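Local coordinates for protein esterase TesA (Pseudomonas aeruginosa, PDB 4JGG) that hydrolyses carboxylic esters, most actively Tween detergents and short-chain p-nitrophenyl esters, and shows weak thioesterase activity towards palmitoyl-coenzyme A, at residues A[145-148]-A[149-153]; A[105-108]-A[109-113]. One frame throughout, in Å; residues are numbered along the deposited sequence.

Interaction 1 (A[145-148]-A[149-153]); sequences SRVY and GAVAA
Tyr-148, whose carbonyl O accepts a hydrogen bond from Ala-152 N at 3.0 Å, carries the one aromatic ring of this helical turn, and the carbonyl O of Ser-145 lies at that ring's edge, in its plane, 3.5 Å from CD2. With CG anti to the carbonyl carbon (chi1 -63°), the ring is folded back beside the backbone N, towards the preceding turn. The side chains of Leu-111 and Leu-159 touch Tyr-148, and the hydroxyl of this buried residue is satisfied by a hydrogen bond with O of Leu-93. Residues 145-153 belong to helix 138-155, the crossover helix of a beta-alpha-beta unit between parallel strands 124-128 and 158-160 in the alpha/beta/alpha sandwich of this GDSL (SGNH) hydrolase. The Tyr-148 side chain is about 11 Å from that of Ser-30, the probable nucleophile. One turn of the helix also joins Val-147 to Val-151, whose side chains meet at a slant, CG1 of Val-147 reaching CG2 of Val-151 at 4.0 Å. The same Val-151 methyl leans on O of Val-147, 3.2 Å from CG2, and that oxygen accepts a hydrogen bond from the amide N of Val-151 at 2.9 Å, nearly straight (169° at the hydrogen). Beside it, Ala-150 N donates to Arg-146 O at 3.1 Å with a more bent geometry (149°).

Interaction 2 (A[105-108]-A[109-113]); sequences AQLQ and QNLAS
Gln-106 and Asn-110, one helical turn apart, show how two side-chain amides can cooperate without bonding directly. Gln-106 OE1 and Asn-110 ND2 are 3.3 Å apart, but the N-H of Asn-110 does not point well enough at OE1 of Gln-106 for a hydrogen bond, and the two amide planes stand 79° apart. A water joins the groups instead, donating to OE1 of Gln-106 and accepting from ND2 of Asn-110, at 3.1 Å in each case. With CG between the backbone N and the carbonyl carbon (chi1 55°) and the chain bent at chi2, the amide of Gln-106 turns OE1 to the water and NE2 to O of Ala-103 and OD2 of Asp-97, both hydrogen-bonded to it. Asn-110 ND2 has a further bond to OG of Ser-70 on helix 70-84.

The apolar contact lies on the buried side, where CD1 of Leu-107 meets CD1 of Leu-111 at 3.6 Å. The CG of Leu-111 also rests on the carbonyl O of Leu-107.

Main-chain bonds supply the regular frame of helix 104-121, a sheet-flanking helix of the sandwich. Asn-110 N and Leu-111 N give nearly straight bonds to Gln-106 O and Leu-107 O, whereas Gln-109 N to Ala-105 O and Ala-112 N to Gln-108 O are more bent, each 154° at the hydrogen. At the last of these the packing is tight, with CB of Ala-112 only 3.0 Å from Gln-108 O.

Two acceptors, Ala-103 O and Asp-97 OD2, fix the rotation of the Gln-106 amide; the Asn-110 amide is held by its bonds, but a hydroxyl and a water, which can donate or accept, are weaker evidence for its rotation.

How the interactions relate
From the N terminus, the chain first passes through interaction 2, within helix 104-121, then along strand 124-128, and reaches interaction 1 within helix 138-155 before strand 158-160. The two follow in series, neither nesting nor crossing, and each closes a single helical turn instead of a long loop. Their centres are about 10 Å apart, and the helices pack directly: Val-147 CG1 meets CA of Gln-108 at 3.5 Å, and Val-151 CG1 meets CA of Ala-112 at the same distance. Gln-108 NE2 hydrogen-bonds to OE1 of Gln-154, adding a polar tie. Thus local turns that organise each helix also present the residues by which neighbouring helices join.

Interaction 1 (A[145-148]-A[149-153])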
# COMPACT_ATOMS: atom_id res chain seq x y z
N SER A 145 -9.37 -9.66 1.37
CA SER A 145 -9.81 -8.34 0.97
C SER A 145 -10.62 -7.64 2.06
O SER A 145 -10.49 -6.43 2.26
CB SER A 145 -10.62 -8.44 -0.33
OG SER A 145 -10.86 -7.16 -0.87
N ARG A 146 -11.46 -8.39 2.76
CA ARG A 146 -12.33 -7.80 3.76
C ARG A 146 -11.57 -7.31 4.97
O ARG A 146 -12.05 -6.46 5.71
CB ARG A 146 -13.40 -8.80 4.21
CG ARG A 146 -14.50 -9.00 3.21
CD ARG A 146 -15.56 -9.92 3.76
NE ARG A 146 -14.97 -11.08 4.42
CZ ARG A 146 -14.96 -12.31 3.92
NH1 ARG A 146 -15.52 -12.54 2.73
NH2 ARG A 146 -14.41 -13.30 4.60
N VAL A 147 -10.38 -7.87 5.17
CA VAL A 147 -9.53 -7.48 6.29
C VAL A 147 -9.16 -6.00 6.23
O VAL A 147 -9.14 -5.31 7.25
CB VAL A 147 -8.25 -8.34 6.34
CG1 VAL A 147 -7.20 -7.70 7.25
CG2 VAL A 147 -8.57 -9.75 6.80
N TYR A 148 -8.85 -5.50 5.05
CA TYR A 148 -8.47 -4.10 4.92
C TYR A 148 -9.55 -3.17 5.45
O TYR A 148 -9.27 -2.27 6.23
CB TYR A 148 -8.11 -3.77 3.47
CG TYR A 148 -6.90 -4.55 3.03
CD1 TYR A 148 -5.61 -4.10 3.34
CD2 TYR A 148 -7.04 -5.74 2.34
CE1 TYR A 148 -4.49 -4.83 2.96
CE2 TYR A 148 -5.93 -6.47 1.94
CZ TYR A 148 -4.66 -6.02 2.26
OH TYR A 148 -3.58 -6.75 1.87
N GLY A 149 -10.79 -3.41 5.03
CA GLY A 149 -11.92 -2.63 5.51
C GLY A 149 -12.13 -2.77 7.01
O GLY A 149 -12.52 -1.82 7.69
N ALA A 150 -11.86 -3.96 7.52
CA ALA A 150 -11.99 -4.22 8.95
C ALA A 150 -10.99 -3.38 9.75
O ALA A 150 -11.36 -2.73 10.72
CB ALA A 150 -11.76 -5.71 9.23
N VAL A 151 -9.73 -3.40 9.32
CA VAL A 151 -8.69 -2.61 9.97
C VAL A 151 -8.97 -1.11 9.92
O VAL A 151 -8.83 -0.41 10.93
CB VAL A 151 -7.30 -2.90 9.38
CG1 VAL A 151 -6.24 -2.08 10.12
CG2 VAL A 151 -6.98 -4.39 9.48
N ALA A 152 -9.38 -0.63 8.76
CA ALA A 152 -9.74 0.78 8.61
C ALA A 152 -10.87 1.15 9.57
O ALA A 152 -10.85 2.23 10.17
CB ALA A 152 -10.11 1.09 7.17
N ALA A 153 -11.84 0.26 9.71
CA ALA A 153 -12.94 0.47 10.64
C ALA A 153 -12.43 0.57 12.06
O ALA A 153 -12.73 1.52 12.78
CB ALA A 153 -13.94 -0.68 10.53

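Interaction 2 (A[105-108]-A[109-113])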
# COMPACT_ATOMS: atom_id res chain seq x y z
N ALA A 105 -6.57 -13.69 9.77
CA ALA A 105 -6.73 -13.06 11.08
C ALA A 105 -5.45 -12.38 11.54
O ALA A 105 -5.49 -11.29 12.12
CB ALA A 105 -7.20 -14.07 12.11
N GLN A 106 -4.31 -13.02 11.28
CA GLN A 106 -3.01 -12.44 11.64
C GLN A 106 -2.71 -11.19 10.81
O GLN A 106 -2.01 -10.29 11.26
CB GLN A 106 -1.88 -13.48 11.52
CG GLN A 106 -1.75 -14.17 10.16
CD GLN A 106 -0.78 -13.46 9.20
OE1 GLN A 106 0.24 -12.91 9.63
NE2 GLN A 106 -1.11 -13.47 7.91
N LEU A 107 -3.24 -11.15 9.59
CA LEU A 107 -3.12 -9.96 8.74
C LEU A 107 -3.84 -8.81 9.41
O LEU A 107 -3.31 -7.70 9.52
CB LEU A 107 -3.74 -10.20 7.36
CG LEU A 107 -3.77 -8.98 6.44
CD1 LEU A 107 -2.37 -8.42 6.18
CD2 LEU A 107 -4.47 -9.29 5.11
N GLN A 108 -5.06 -9.08 9.86
CA GLN A 108 -5.88 -8.06 10.50
C GLN A 108 -5.19 -7.54 11.75
O GLN A 108 -5.19 -6.34 12.03
CB GLN A 108 -7.27 -8.63 10.83
CG GLN A 108 -8.36 -7.57 10.93
CD GLN A 108 -8.26 -6.75 12.20
OE1 GLN A 108 -7.55 -7.12 13.14
NE2 GLN A 108 -8.97 -5.62 12.24
N GLN A 109 -4.59 -8.44 12.52
CA GLN A 109 -3.90 -8.06 13.74
C GLN A 109 -2.67 -7.18 13.47
O GLN A 109 -2.49 -6.10 14.07
CB GLN A 109 -3.48 -9.33 14.50
CG GLN A 109 -2.79 -9.08 15.83
CD GLN A 109 -2.21 -10.36 16.42
OE1 GLN A 109 -1.45 -11.07 15.75
NE2 GLN A 109 -2.57 -10.66 17.66
N ASN A 110 -1.81 -7.65 12.58
CA ASN A 110 -0.60 -6.93 12.22
C ASN A 110 -0.87 -5.55 11.61
O ASN A 110 -0.25 -4.56 12.01
CB ASN A 110 0.24 -7.77 11.26
CG ASN A 110 0.80 -9.01 11.92
OD1 ASN A 110 0.99 -9.04 13.14
ND2 ASN A 110 1.08 -10.04 11.11
N LEU A 111 -1.79 -5.47 10.66
CA LEU A 111 -2.11 -4.19 10.02
C LEU A 111 -2.73 -3.22 11.02
O LEU A 111 -2.38 -2.05 11.07
CB LEU A 111 -3.06 -4.38 8.83
CG LEU A 111 -2.57 -4.99 7.52
CD1 LEU A 111 -3.76 -5.12 6.57
CD2 LEU A 111 -1.46 -4.16 6.86
N ALA A 112 -3.66 -3.72 11.83
CA ALA A 112 -4.28 -2.94 12.88
C ALA A 112 -3.24 -2.32 13.81
O ALA A 112 -3.28 -1.12 14.07
CB ALA A 112 -5.26 -3.81 13.68
N SER A 113 -2.31 -3.15 14.29
CA SER A 113 -1.22 -2.72 15.16
C SER A 113 -0.30 -1.70 14.48
O SER A 113 0.13 -0.74 15.11
CB SER A 113 -0.42 -3.94 15.63
OG SER A 113 0.63 -3.54 16.50
O HOH W 1 1.42 -12.81 12.46